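Local coordinates for protein group 3 allergen SMIPP-S YvT004A06 (Sarcoptes scabiei type hominis, PDB 3H7T) that is an inactivated paralogue of the trypsin-family serine proteases and so probably lacks the endopeptidase activity usual for its relatives, at residues Ala39-Asp44 with Leu80-Asn85; Lys71-Arg76 with Val88-Met93; Leu121-Gly126 with Gly187-Gln192; Val197-Tyr202 with Leu215-Tyr220. All coordinates share one frame; numbering follows the deposited sequence.

Interaction 1. Residues Ala39-Asp44 with Leu80-Asn85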
loop_
_atom_site.group_PDB
_atom_site.type_symbol
_atom_site.label_atom_id
_atom_site.label_comp_id
_atom_site.label_asym_id
_atom_site.label_seq_id
_atom_site.Cartn_x
_atom_site.Cartn_y
_atom_site.Cartn_z
ATOM N N ALA A 39 3.269 -0.903 3.609
ATOM C CA ALA A 39 2.582 -1.249 4.854
ATOM C C ALA A 39 3.585 -1.727 5.892
ATOM O O ALA A 39 4.567 -2.377 5.548
ATOM C CB ALA A 39 1.536 -2.331 4.612
ATOM N N ALA A 40 3.328 -1.420 7.162
ATOM C CA ALA A 40 4.183 -1.897 8.252
ATOM C C ALA A 40 4.235 -3.423 8.351
ATOM O O ALA A 40 5.303 -3.984 8.575
ATOM C CB ALA A 40 3.754 -1.298 9.565
ATOM N N GLN A 41 3.080 -4.078 8.177
ATOM C CA GLN A 41 2.970 -5.546 8.210
ATOM C C GLN A 41 3.957 -6.260 7.282
ATOM O O GLN A 41 4.190 -7.459 7.426
ATOM C CB GLN A 41 1.538 -5.997 7.873
ATOM C CG GLN A 41 1.165 -5.845 6.385
ATOM C CD GLN A 41 -0.293 -6.164 6.111
ATOM O OE1 GLN A 41 -1.111 -5.255 5.968
ATOM N NE2 GLN A 41 -0.633 -7.461 6.058
ATOM N N CYS A 42 4.505 -5.523 6.325
ATOM C CA CYS A 42 5.417 -6.069 5.329
ATOM C C CYS A 42 6.837 -6.213 5.850
ATOM O O CYS A 42 7.539 -7.149 5.478
ATOM C CB CYS A 42 5.446 -5.162 4.096
ATOM S SG CYS A 42 3.836 -4.959 3.300
ATOM N N VAL A 43 7.259 -5.278 6.697
ATOM C CA VAL A 43 8.682 -5.121 7.000
ATOM C C VAL A 43 9.008 -4.956 8.490
ATOM O O VAL A 43 10.176 -4.802 8.857
ATOM C CB VAL A 43 9.299 -3.944 6.193
ATOM C CG1 VAL A 43 9.241 -4.224 4.674
ATOM C CG2 VAL A 43 8.605 -2.619 6.539
ATOM N N ASP A 44 7.976 -4.989 9.332
ATOM C CA ASP A 44 8.129 -4.870 10.783
ATOM C C ASP A 44 9.098 -5.915 11.338
ATOM O O ASP A 44 8.863 -7.115 11.213
ATOM C CB ASP A 44 6.767 -5.008 11.471
ATOM C CG ASP A 44 6.834 -4.768 12.969
ATOM O OD1 ASP A 44 7.696 -3.985 13.420
ATOM O OD2 ASP A 44 6.010 -5.356 13.698
ATOM N N LEU A 80 -1.781 -6.210 16.423
ATOM C CA LEU A 80 -3.050 -6.801 16.868
ATOM C C LEU A 80 -4.267 -6.134 16.236
ATOM O O LEU A 80 -5.201 -6.809 15.796
ATOM C CB LEU A 80 -3.165 -6.798 18.394
ATOM C CG LEU A 80 -2.288 -7.791 19.166
ATOM C CD1 LEU A 80 -2.497 -7.625 20.668
ATOM C CD2 LEU A 80 -2.535 -9.238 18.727
ATOM N N THR A 81 -4.252 -4.808 16.182
ATOM C CA THR A 81 -5.346 -4.052 15.588
ATOM C C THR A 81 -4.963 -3.579 14.197
ATOM O O THR A 81 -5.798 -3.054 13.464
ATOM C CB THR A 81 -5.676 -2.820 16.434
ATOM O OG1 THR A 81 -4.469 -2.083 16.675
ATOM C CG2 THR A 81 -6.291 -3.236 17.754
ATOM N N MET A 82 -3.688 -3.760 13.856
ATOM C CA MET A 82 -3.096 -3.266 12.609
ATOM C C MET A 82 -3.136 -1.733 12.504
ATOM O O MET A 82 -3.126 -1.166 11.404
ATOM C CB MET A 82 -3.711 -3.958 11.390
ATOM C CG MET A 82 -3.534 -5.488 11.436
ATOM S SD MET A 82 -3.850 -6.304 9.866
ATOM C CE MET A 82 -2.412 -5.802 8.932
ATOM N N GLN A 83 -3.159 -1.080 13.663
ATOM C CA GLN A 83 -3.145 0.384 13.743
ATOM C C GLN A 83 -1.823 0.920 13.241
ATOM O O GLN A 83 -0.771 0.326 13.500
ATOM C CB GLN A 83 -3.310 0.840 15.192
ATOM C CG GLN A 83 -4.730 1.094 15.633
ATOM C CD GLN A 83 -4.793 1.725 17.015
ATOM O OE1 GLN A 83 -5.802 1.607 17.706
ATOM N NE2 GLN A 83 -3.719 2.408 17.420
ATOM N N ASN A 84 -1.880 2.057 12.550
ATOM C CA ASN A 84 -0.677 2.744 12.068
ATOM C C ASN A 84 0.147 1.834 11.159
ATOM O O ASN A 84 1.373 1.790 11.246
ATOM C CB ASN A 84 0.174 3.234 13.246
ATOM C CG ASN A 84 -0.662 3.847 14.360
ATOM O OD1 ASN A 84 -1.568 4.647 14.113
ATOM N ND2 ASN A 84 -0.371 3.454 15.596
ATOM N N ASN A 85 -0.553 1.121 10.276
ATOM C CA ASN A 85 0.055 0.117 9.413
ATOM C C ASN A 85 0.730 0.750 8.186
ATOM O O ASN A 85 0.272 0.596 7.052
ATOM C CB ASN A 85 -1.017 -0.910 9.021
ATOM C CG ASN A 85 -0.480 -2.060 8.185
ATOM O OD1 ASN A 85 0.729 -2.265 8.064
ATOM N ND2 ASN A 85 -1.397 -2.820 7.595
#
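Gln41 and Asn85 join through their side-chain amides in a buried polar contact between the short helix 40-43 and the loop that leads into strand 87-91. It lies close to strand 195-200 and the turns after it, and so near the junction of the two halves of a trypsin-like fold. Asn85 addresses its partner twice. Its OD1 accepts from the backbone N of Gln41 at 3.0 Å in a nearly straight bond (167° at the hydrogen), while its ND2 donates to Gln41 OE1 at 2.9 Å, with that oxygen lying in the plane of the asparagine amide. On the glutamine side the approach is tilted, because the two amide planes stand 38° apart. Gln41 reaches this position with CG set between its own backbone N and carbonyl carbon (chi1 73°) and the chain extended beyond. The Met82 chain, bent at its last torsion, brings CE 3.3 Å from Gln41 OE1 and 3.5 Å from Gln41 CD. The CB atoms of Ala39 and Ala40 each lie 3.5 Å from Asn85 OD1. Elsewhere, Gln41 NE2 donates to Tyr202 O, and Cys42 is disulfide-bonded to Cys26. The Ala-Ala-Gln-Cys sequence aligns with the Ala-Ala-His-Cys signature of active trypsins, so Gln41 takes the place of the catalytic histidine. With OE1 and NE2 both engaged, its amide is fixed in rotation and offers no imidazole to shuttle a proton, consistent with an inactivated protease.

Interaction 2. Residues Lys71-Arg76 with Val88-Met93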
loop_
_atom_site.group_PDB
_atom_site.type_symbol
_atom_site.label_atom_id
_atom_site.label_comp_id
_atom_site.label_asym_id
_atom_site.label_seq_id
_atom_site.Cartn_x
_atom_site.Cartn_y
_atom_site.Cartn_z
ATOM N N LYS A 71 17.458 2.059 5.530
ATOM C CA LYS A 71 16.781 2.217 6.817
ATOM C C LYS A 71 15.273 1.985 6.687
ATOM O O LYS A 71 14.675 2.273 5.648
ATOM C CB LYS A 71 17.030 3.617 7.391
ATOM C CG LYS A 71 18.492 3.940 7.683
ATOM C CD LYS A 71 18.691 5.439 7.784
ATOM C CE LYS A 71 20.153 5.835 7.635
ATOM N NZ LYS A 71 20.306 7.316 7.530
ATOM N N ILE A 72 14.676 1.468 7.759
ATOM C CA ILE A 72 13.245 1.221 7.834
ATOM C C ILE A 72 12.662 2.062 8.973
ATOM O O ILE A 72 13.140 1.993 10.105
ATOM C CB ILE A 72 12.926 -0.274 8.106
ATOM C CG1 ILE A 72 13.601 -1.207 7.080
ATOM C CG2 ILE A 72 11.414 -0.514 8.177
ATOM C CD1 ILE A 72 13.307 -0.896 5.617
ATOM N N TYR A 73 11.628 2.838 8.669
ATOM C CA TYR A 73 10.970 3.674 9.674
ATOM C C TYR A 73 9.569 3.166 9.938
ATOM O O TYR A 73 8.737 3.124 9.030
ATOM C CB TYR A 73 10.931 5.134 9.221
ATOM C CG TYR A 73 12.298 5.691 8.933
ATOM C CD1 TYR A 73 13.000 6.404 9.908
ATOM C CD2 TYR A 73 12.904 5.493 7.691
ATOM C CE1 TYR A 73 14.267 6.912 9.648
ATOM C CE2 TYR A 73 14.167 5.998 7.424
ATOM C CZ TYR A 73 14.842 6.707 8.406
ATOM O OH TYR A 73 16.097 7.202 8.141
ATOM N N ILE A 74 9.337 2.757 11.184
ATOM C CA ILE A 74 8.032 2.313 11.662
ATOM C C ILE A 74 7.611 3.263 12.789
ATOM O O ILE A 74 8.410 3.563 13.680
ATOM C CB ILE A 74 8.096 0.873 12.232
ATOM C CG1 ILE A 74 8.839 -0.084 11.281
ATOM C CG2 ILE A 74 6.702 0.372 12.617
ATOM C CD1 ILE A 74 7.955 -0.965 10.396
ATOM N N VAL A 75 6.367 3.737 12.748
ATOM C CA VAL A 75 5.858 4.644 13.789
ATOM C C VAL A 75 4.665 4.042 14.537
ATOM O O VAL A 75 3.505 4.291 14.192
ATOM C CB VAL A 75 5.506 6.052 13.225
ATOM C CG1 VAL A 75 5.212 7.044 14.367
ATOM C CG2 VAL A 75 6.629 6.578 12.341
ATOM N N ARG A 76 4.974 3.243 15.558
ATOM C CA ARG A 76 3.982 2.654 16.474
ATOM C C ARG A 76 2.997 1.670 15.818
ATOM O O ARG A 76 1.809 1.641 16.156
ATOM C CB ARG A 76 3.245 3.747 17.274
ATOM C CG ARG A 76 4.178 4.717 18.034
ATOM C CD ARG A 76 5.088 3.962 19.014
ATOM N NE ARG A 76 4.312 3.201 19.993
ATOM C CZ ARG A 76 4.790 2.197 20.724
ATOM N NH1 ARG A 76 3.998 1.567 21.585
ATOM N NH2 ARG A 76 6.057 1.818 20.596
ATOM N N VAL A 88 8.118 3.474 6.183
ATOM C CA VAL A 88 8.867 4.209 5.186
ATOM C C VAL A 88 10.241 3.588 5.048
ATOM O O VAL A 88 10.939 3.344 6.037
ATOM C CB VAL A 88 8.947 5.717 5.492
ATOM C CG1 VAL A 88 9.826 6.421 4.470
ATOM C CG2 VAL A 88 7.546 6.322 5.502
ATOM N N ILE A 89 10.603 3.313 3.805
ATOM C CA ILE A 89 11.869 2.689 3.491
ATOM C C ILE A 89 12.762 3.720 2.825
ATOM O O ILE A 89 12.359 4.375 1.861
ATOM C CB ILE A 89 11.677 1.455 2.566
ATOM C CG1 ILE A 89 10.772 0.414 3.242
ATOM C CG2 ILE A 89 13.031 0.839 2.207
ATOM C CD1 ILE A 89 10.240 -0.686 2.297
ATOM N N GLU A 90 13.964 3.888 3.366
ATOM C CA GLU A 90 14.983 4.693 2.702
ATOM C C GLU A 90 15.888 3.762 1.901
ATOM O O GLU A 90 16.332 2.734 2.413
ATOM C CB GLU A 90 15.790 5.511 3.719
ATOM C CG GLU A 90 16.876 6.372 3.083
ATOM C CD GLU A 90 17.627 7.240 4.080
ATOM O OE1 GLU A 90 17.292 7.234 5.287
ATOM O OE2 GLU A 90 18.556 7.946 3.643
ATOM N N THR A 91 16.147 4.117 0.646
ATOM C CA THR A 91 16.979 3.291 -0.234
ATOM C C THR A 91 18.471 3.540 -0.012
ATOM O O THR A 91 18.872 4.614 0.464
ATOM C CB THR A 91 16.615 3.481 -1.730
ATOM O OG1 THR A 91 16.761 4.858 -2.106
ATOM C CG2 THR A 91 15.183 3.041 -1.992
ATOM N N GLU A 92 19.279 2.528 -0.335
ATOM C CA GLU A 92 20.742 2.618 -0.274
ATOM C C GLU A 92 21.283 3.607 -1.297
ATOM O O GLU A 92 22.170 4.409 -0.994
ATOM C CB GLU A 92 21.380 1.244 -0.509
ATOM C CG GLU A 92 21.427 0.341 0.718
ATOM C CD GLU A 92 22.610 0.620 1.638
ATOM O OE1 GLU A 92 23.287 1.660 1.476
ATOM O OE2 GLU A 92 22.865 -0.212 2.536
ATOM N N MET A 93 20.746 3.528 -2.512
ATOM C CA MET A 93 21.106 4.423 -3.605
ATOM C C MET A 93 19.835 5.119 -4.094
ATOM O O MET A 93 18.739 4.596 -3.901
ATOM C CB MET A 93 21.761 3.634 -4.747
ATOM C CG MET A 93 22.985 2.823 -4.338
HETATM O O HOH W 1 19.494 9.120 5.646
#
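The Tyr73 ring meets strand 88-91 with its edge, where Val88 O and Glu90 OE1 both lie in the ring plane; the wider neighbourhood of its side chain includes Pro234 and Ile227. This is an antiparallel pairing within the six-stranded N-terminal barrel of the trypsin-like fold, the strands running at 164° to each other. Tyr73 OH donates to Glu90 OE1 at 3.1 Å, meeting the oxygen nearly along its C-O bond, and the carboxylate is almost coplanar with the ring (17°). Glu90 extends fully, its CG trans to the backbone N (chi1 180°), which carries the acid alongside the equally extended Lys71. Lys71 CD passes 3.4 Å from Glu90 OE1, but the ion pair from NZ to OE1 is long, at 3.8 Å. A water offers a second route, accepting from Lys71 NZ at 2.7 Å and apparently donating to Glu90 OE2. Phenol, ammonium and water would all be expected to favour the charged carboxylate. Backbone bonds fix the register, with Tyr73 N to Val88 O and Val88 N to Tyr73 O closing one pair of residues. On the other sheet face, Ile72 CD1 rests 3.7 Å from Ile89 CG1 and 3.8 Å from Ile89 CG2.

Interaction 3. Residues Leu121-Gly126 with Gly187-Gln192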
loop_
_atom_site.group_PDB
_atom_site.type_symbol
_atom_site.label_atom_id
_atom_site.label_comp_id
_atom_site.label_asym_id
_atom_site.label_seq_id
_atom_site.Cartn_x
_atom_site.Cartn_y
_atom_site.Cartn_z
ATOM N N LEU A 121 -7.674 4.845 -7.280
ATOM C CA LEU A 121 -6.946 3.984 -8.202
ATOM C C LEU A 121 -5.884 3.198 -7.429
ATOM O O LEU A 121 -4.988 3.784 -6.825
ATOM C CB LEU A 121 -6.292 4.833 -9.306
ATOM C CG LEU A 121 -5.363 4.076 -10.263
ATOM C CD1 LEU A 121 -6.161 3.058 -11.089
ATOM C CD2 LEU A 121 -4.607 5.041 -11.171
ATOM N N VAL A 122 -5.989 1.876 -7.472
ATOM C CA VAL A 122 -5.112 0.979 -6.724
ATOM C C VAL A 122 -4.390 0.074 -7.717
ATOM O O VAL A 122 -4.968 -0.344 -8.713
ATOM C CB VAL A 122 -5.928 0.109 -5.728
ATOM C CG1 VAL A 122 -5.033 -0.903 -4.970
ATOM C CG2 VAL A 122 -6.720 0.985 -4.759
ATOM N N SER A 123 -3.127 -0.231 -7.437
ATOM C CA SER A 123 -2.309 -0.996 -8.370
ATOM C C SER A 123 -1.282 -1.820 -7.611
ATOM O O SER A 123 -0.671 -1.342 -6.649
ATOM C CB SER A 123 -1.630 -0.055 -9.378
ATOM O OG SER A 123 -0.859 0.921 -8.710
ATOM N N GLY A 124 -1.120 -3.076 -8.020
ATOM C CA GLY A 124 -0.163 -3.960 -7.376
ATOM C C GLY A 124 -0.071 -5.322 -8.033
ATOM O O GLY A 124 -0.658 -5.552 -9.094
ATOM N N TRP A 125 0.673 -6.212 -7.389
ATOM C CA TRP A 125 0.971 -7.546 -7.927
ATOM C C TRP A 125 0.442 -8.671 -7.041
ATOM O O TRP A 125 0.938 -9.791 -7.114
ATOM C CB TRP A 125 2.483 -7.727 -8.077
ATOM C CG TRP A 125 3.143 -6.823 -9.076
ATOM C CD1 TRP A 125 3.396 -7.099 -10.390
ATOM C CD2 TRP A 125 3.678 -5.523 -8.827
ATOM N NE1 TRP A 125 4.045 -6.044 -10.983
ATOM C CE2 TRP A 125 4.231 -5.058 -10.048
ATOM C CE3 TRP A 125 3.737 -4.696 -7.694
ATOM C CZ2 TRP A 125 4.829 -3.798 -10.171
ATOM C CZ3 TRP A 125 4.347 -3.441 -7.815
ATOM C CH2 TRP A 125 4.882 -3.007 -9.044
ATOM N N GLY A 126 -0.565 -8.386 -6.217
ATOM C CA GLY A 126 -1.151 -9.411 -5.342
ATOM C C GLY A 126 -2.015 -10.410 -6.094
ATOM O O GLY A 126 -2.247 -10.259 -7.303
ATOM N N GLY A 187 0.421 -2.662 1.030
ATOM C CA GLY A 187 1.346 -1.613 0.644
ATOM C C GLY A 187 1.021 -0.963 -0.679
ATOM O O GLY A 187 1.615 0.064 -1.022
ATOM N N ASP A 188 0.080 -1.540 -1.426
ATOM C CA ASP A 188 -0.309 -0.991 -2.731
ATOM C C ASP A 188 -0.748 0.466 -2.585
ATOM O O ASP A 188 -1.437 0.808 -1.622
ATOM C CB ASP A 188 -1.470 -1.775 -3.332
ATOM C CG ASP A 188 -1.043 -3.076 -3.999
ATOM O OD1 ASP A 188 0.134 -3.488 -3.889
ATOM O OD2 ASP A 188 -1.921 -3.690 -4.640
ATOM N N PRO A 189 -0.337 1.330 -3.534
ATOM C CA PRO A 189 -0.781 2.718 -3.500
ATOM C C PRO A 189 -2.259 2.850 -3.860
ATOM O O PRO A 189 -2.779 2.097 -4.695
ATOM C CB PRO A 189 0.087 3.396 -4.566
ATOM C CG PRO A 189 0.516 2.257 -5.497
ATOM C CD PRO A 189 0.655 1.072 -4.600
ATOM N N ALA A 190 -2.934 3.793 -3.211
ATOM C CA ALA A 190 -4.302 4.132 -3.581
ATOM C C ALA A 190 -4.282 5.611 -3.902
ATOM O O ALA A 190 -3.911 6.419 -3.055
ATOM C CB ALA A 190 -5.271 3.832 -2.446
ATOM N N VAL A 191 -4.659 5.950 -5.132
ATOM C CA VAL A 191 -4.452 7.295 -5.672
ATOM C C VAL A 191 -5.757 8.024 -5.969
ATOM O O VAL A 191 -6.687 7.459 -6.539
ATOM C CB VAL A 191 -3.546 7.264 -6.958
ATOM C CG1 VAL A 191 -3.357 8.664 -7.539
ATOM C CG2 VAL A 191 -2.197 6.664 -6.643
ATOM N N GLN A 192 -5.814 9.298 -5.585
ATOM C CA GLN A 192 -6.956 10.132 -5.899
ATOM C C GLN A 192 -6.446 11.547 -6.171
ATOM O O GLN A 192 -5.697 12.115 -5.363
ATOM C CB GLN A 192 -7.958 10.105 -4.747
ATOM C CG GLN A 192 -9.400 10.228 -5.171
ATOM C CD GLN A 192 -10.350 10.178 -3.994
ATOM O OE1 GLN A 192 -10.161 10.877 -2.994
ATOM N NE2 GLN A 192 -11.382 9.345 -4.102
HETATM O O HOH W 2 1.568 -5.544 -4.941
#
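Asp188 lays its carboxylate against the backbone of Ser123 and Gly124, with OD2 3.3 Å from Gly124 CA. The close approach is possible because Gly124 has no side chain. Here strand 121-124 pairs antiparallel with strand 189-192 in the second, C-terminal half of the trypsin-like fold. Asp188 sits where active trypsins usually carry the last glycine of their Gly-Asp-Ser-Gly-Gly-Pro signature. With CG beside its own backbone N (chi1 -80°), the carboxylate carbon comes to rest near Ser123 O. OD2 also comes 3.3 Å from Ser123 O, two acceptors side by side, and lies close to the carboxylate of Asp185. Such a setting would probably raise the proton affinity of the acid. OD1 fares better, receiving a bond of 2.7 Å from a water that in turn accepts from Trp125 N. Farther along, Leu121 and Val191 exchange a pair of backbone bonds, and Leu121 N meets Val191 O on a lone pair in the carbonyl plane. One buried donor, Ser123 N, has no partner in the model. Val122 uses both of its branches: CG1 lies near Asp188 CB, the two side chains crossing at about a right angle, while CG2 makes an apolar contact of 3.9 Å with Ala190 CB. Between these two touches, Val122 CA approaches Pro189 O at 3.3 Å, a CA-H...O contact of 161° at the hydrogen.

Interaction 4. Residues Val197-Tyr202 with Leu215-Tyr220; sequences VGVASY and LRVGYY
Val199 and Leu215 form a hydrogen-bonded antiparallel pair in the hairpin of strands 195-200 and 212-216, and a third backbone bond runs from Val217 N to Val197 O where the second strand turns away. Val199 N meets Leu215 O on a lone pair in the carbonyl plane at 3.1 Å; the Val217 N bond, also 3.1 Å, instead comes from above the carbonyl plane, 50° out of it. Val197 and Gly198 both face Ala190 on the neighbouring strand, a classic beta bulge. Beside Gly198, the strands draw near enough for its CA to reach Leu215 O at 3.0 Å. Side chains meet chiefly on the face bearing Val199 and Leu215, whose CB atoms stand 4.2 Å apart. Val199 and Val217 each hold CG1 trans to the backbone N (chi1 177° and 179°), an orientation that turns their CG2 branches to one another at 3.8 Å. Val217 CG2 also covers the peptide of Gly198, 3.7 Å from its N. Arg216 heads elsewhere, to Asp167 O through NH1, with Tyr219 CD1 off-centre over its guanidinium. Ser201 and Tyr202 occupy the segment that in active trypsins pairs with the substrate backbone. At the turn, Val197 O takes a second bond from a water that also accepts from Gly218 N. Two donors thus share one bulge carbonyl oxygen, and the water joins it to the turn before helix 221-228.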
loop_
_atom_site.group_PDB
_atom_site.type_symbol
_atom_site.label_atom_id
_atom_site.label_comp_id
_atom_site.label_asym_id
_atom_site.label_seq_id
_atom_site.Cartn_x
_atom_site.Cartn_y
_atom_site.Cartn_z
ATOM N N VAL A 197 -3.515 8.804 -1.461
ATOM C CA VAL A 197 -4.486 8.949 -0.356
ATOM C C VAL A 197 -4.562 7.731 0.563
ATOM O O VAL A 197 -5.040 7.830 1.702
ATOM C CB VAL A 197 -5.901 9.347 -0.852
ATOM C CG1 VAL A 197 -5.837 10.638 -1.663
ATOM C CG2 VAL A 197 -6.543 8.241 -1.675
ATOM N N GLY A 198 -4.103 6.586 0.060
ATOM C CA GLY A 198 -4.133 5.360 0.822
ATOM C C GLY A 198 -2.964 4.430 0.568
ATOM O O GLY A 198 -2.283 4.511 -0.464
ATOM N N VAL A 199 -2.720 3.564 1.542
ATOM C CA VAL A 199 -1.757 2.476 1.402
ATOM C C VAL A 199 -2.451 1.195 1.829
ATOM O O VAL A 199 -2.869 1.070 2.983
ATOM C CB VAL A 199 -0.476 2.707 2.259
ATOM C CG1 VAL A 199 0.467 1.507 2.151
ATOM C CG2 VAL A 199 0.255 3.996 1.830
ATOM N N ALA A 200 -2.554 0.228 0.911
ATOM C CA ALA A 200 -3.320 -0.990 1.184
ATOM C C ALA A 200 -2.840 -1.779 2.396
ATOM O O ALA A 200 -1.637 -1.937 2.625
ATOM C CB ALA A 200 -3.370 -1.901 -0.058
ATOM N N SER A 201 -3.808 -2.251 3.176
ATOM C CA SER A 201 -3.587 -3.256 4.191
ATOM C C SER A 201 -4.089 -4.585 3.670
ATOM O O SER A 201 -4.966 -4.640 2.796
ATOM C CB SER A 201 -4.390 -2.949 5.453
ATOM O OG SER A 201 -3.659 -2.094 6.300
ATOM N N TYR A 202 -3.559 -5.651 4.247
ATOM C CA TYR A 202 -4.098 -6.984 4.018
ATOM C C TYR A 202 -4.378 -7.662 5.348
ATOM O O TYR A 202 -3.471 -7.894 6.128
ATOM C CB TYR A 202 -3.133 -7.825 3.182
ATOM C CG TYR A 202 -3.658 -9.208 2.912
ATOM C CD1 TYR A 202 -4.604 -9.432 1.907
ATOM C CD2 TYR A 202 -3.226 -10.295 3.670
ATOM C CE1 TYR A 202 -5.109 -10.716 1.668
ATOM C CE2 TYR A 202 -3.708 -11.580 3.429
ATOM C CZ TYR A 202 -4.645 -11.781 2.432
ATOM O OH TYR A 202 -5.116 -13.053 2.206
ATOM N N LEU A 215 -4.676 2.306 4.697
ATOM C CA LEU A 215 -4.182 3.362 5.560
ATOM C C LEU A 215 -4.571 4.716 4.965
ATOM O O LEU A 215 -4.369 4.971 3.774
ATOM C CB LEU A 215 -2.667 3.286 5.736
ATOM C CG LEU A 215 -2.119 4.309 6.729
ATOM C CD1 LEU A 215 -1.664 3.595 7.994
ATOM C CD2 LEU A 215 -0.987 5.115 6.100
ATOM N N ARG A 216 -5.154 5.569 5.794
ATOM C CA ARG A 216 -5.488 6.930 5.374
ATOM C C ARG A 216 -4.222 7.763 5.508
ATOM O O ARG A 216 -3.848 8.167 6.619
ATOM C CB ARG A 216 -6.606 7.507 6.252
ATOM C CG ARG A 216 -7.382 8.653 5.587
ATOM C CD ARG A 216 -7.549 9.884 6.456
ATOM N NE ARG A 216 -8.339 9.666 7.653
ATOM C CZ ARG A 216 -8.997 10.616 8.321
ATOM N NH1 ARG A 216 -9.663 10.282 9.408
ATOM N NH2 ARG A 216 -9.004 11.882 7.916
ATOM N N VAL A 217 -3.567 8.016 4.378
ATOM C CA VAL A 217 -2.297 8.742 4.360
ATOM C C VAL A 217 -2.403 10.142 4.973
ATOM O O VAL A 217 -1.535 10.535 5.744
ATOM C CB VAL A 217 -1.672 8.799 2.941
ATOM C CG1 VAL A 217 -0.353 9.575 2.963
ATOM C CG2 VAL A 217 -1.416 7.379 2.416
ATOM N N GLY A 218 -3.482 10.861 4.656
ATOM C CA GLY A 218 -3.780 12.170 5.253
ATOM C C GLY A 218 -3.606 12.232 6.762
ATOM O O GLY A 218 -3.068 13.223 7.304
ATOM N N TYR A 219 -4.030 11.159 7.433
ATOM C CA TYR A 219 -3.983 11.041 8.891
ATOM C C TYR A 219 -2.539 11.017 9.415
ATOM O O TYR A 219 -2.269 11.378 10.570
ATOM C CB TYR A 219 -4.750 9.789 9.333
ATOM C CG TYR A 219 -4.977 9.652 10.825
ATOM C CD1 TYR A 219 -6.178 10.068 11.414
ATOM C CD2 TYR A 219 -3.996 9.097 11.648
ATOM C CE1 TYR A 219 -6.389 9.927 12.793
ATOM C CE2 TYR A 219 -4.189 8.969 13.016
ATOM C CZ TYR A 219 -5.385 9.383 13.583
ATOM O OH TYR A 219 -5.559 9.232 14.939
ATOM N N TYR A 220 -1.612 10.617 8.552
ATOM C CA TYR A 220 -0.240 10.389 8.967
ATOM C C TYR A 220 0.789 11.263 8.231
ATOM O O TYR A 220 1.992 11.016 8.340
ATOM C CB TYR A 220 0.101 8.898 8.789
ATOM C CG TYR A 220 -0.722 7.969 9.654
ATOM C CD1 TYR A 220 -0.378 7.744 10.985
ATOM C CD2 TYR A 220 -1.831 7.300 9.138
ATOM C CE1 TYR A 220 -1.119 6.886 11.786
ATOM C CE2 TYR A 220 -2.578 6.425 9.934
ATOM C CZ TYR A 220 -2.212 6.232 11.256
ATOM O OH TYR A 220 -2.925 5.393 12.066
HETATM O O HOH W 3 -5.590 10.256 2.891
#

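Interaction 2 belongs to the six-stranded first barrel, interactions 3 and 4 to the second sheet, where strands 189-192 and 195-200 are neighbours; interaction 1 lies between these halves. Along the chain, the segments of interactions 1 and 2 alternate, and interactions 3 and 4 follow in series. The centres of interactions 1 and 4, like those of 3 and 4, are about 11 Å apart, against about 19 Å for 2 and 3. Asn84 links three of them: its OD1 probably bonds to Tyr220 OH and its ND2 to Arg76 O. The altered signature segments 39-44 and 187-192 thus occupy an otherwise trypsin-like framework, consistent with a fold kept while catalysis was lost.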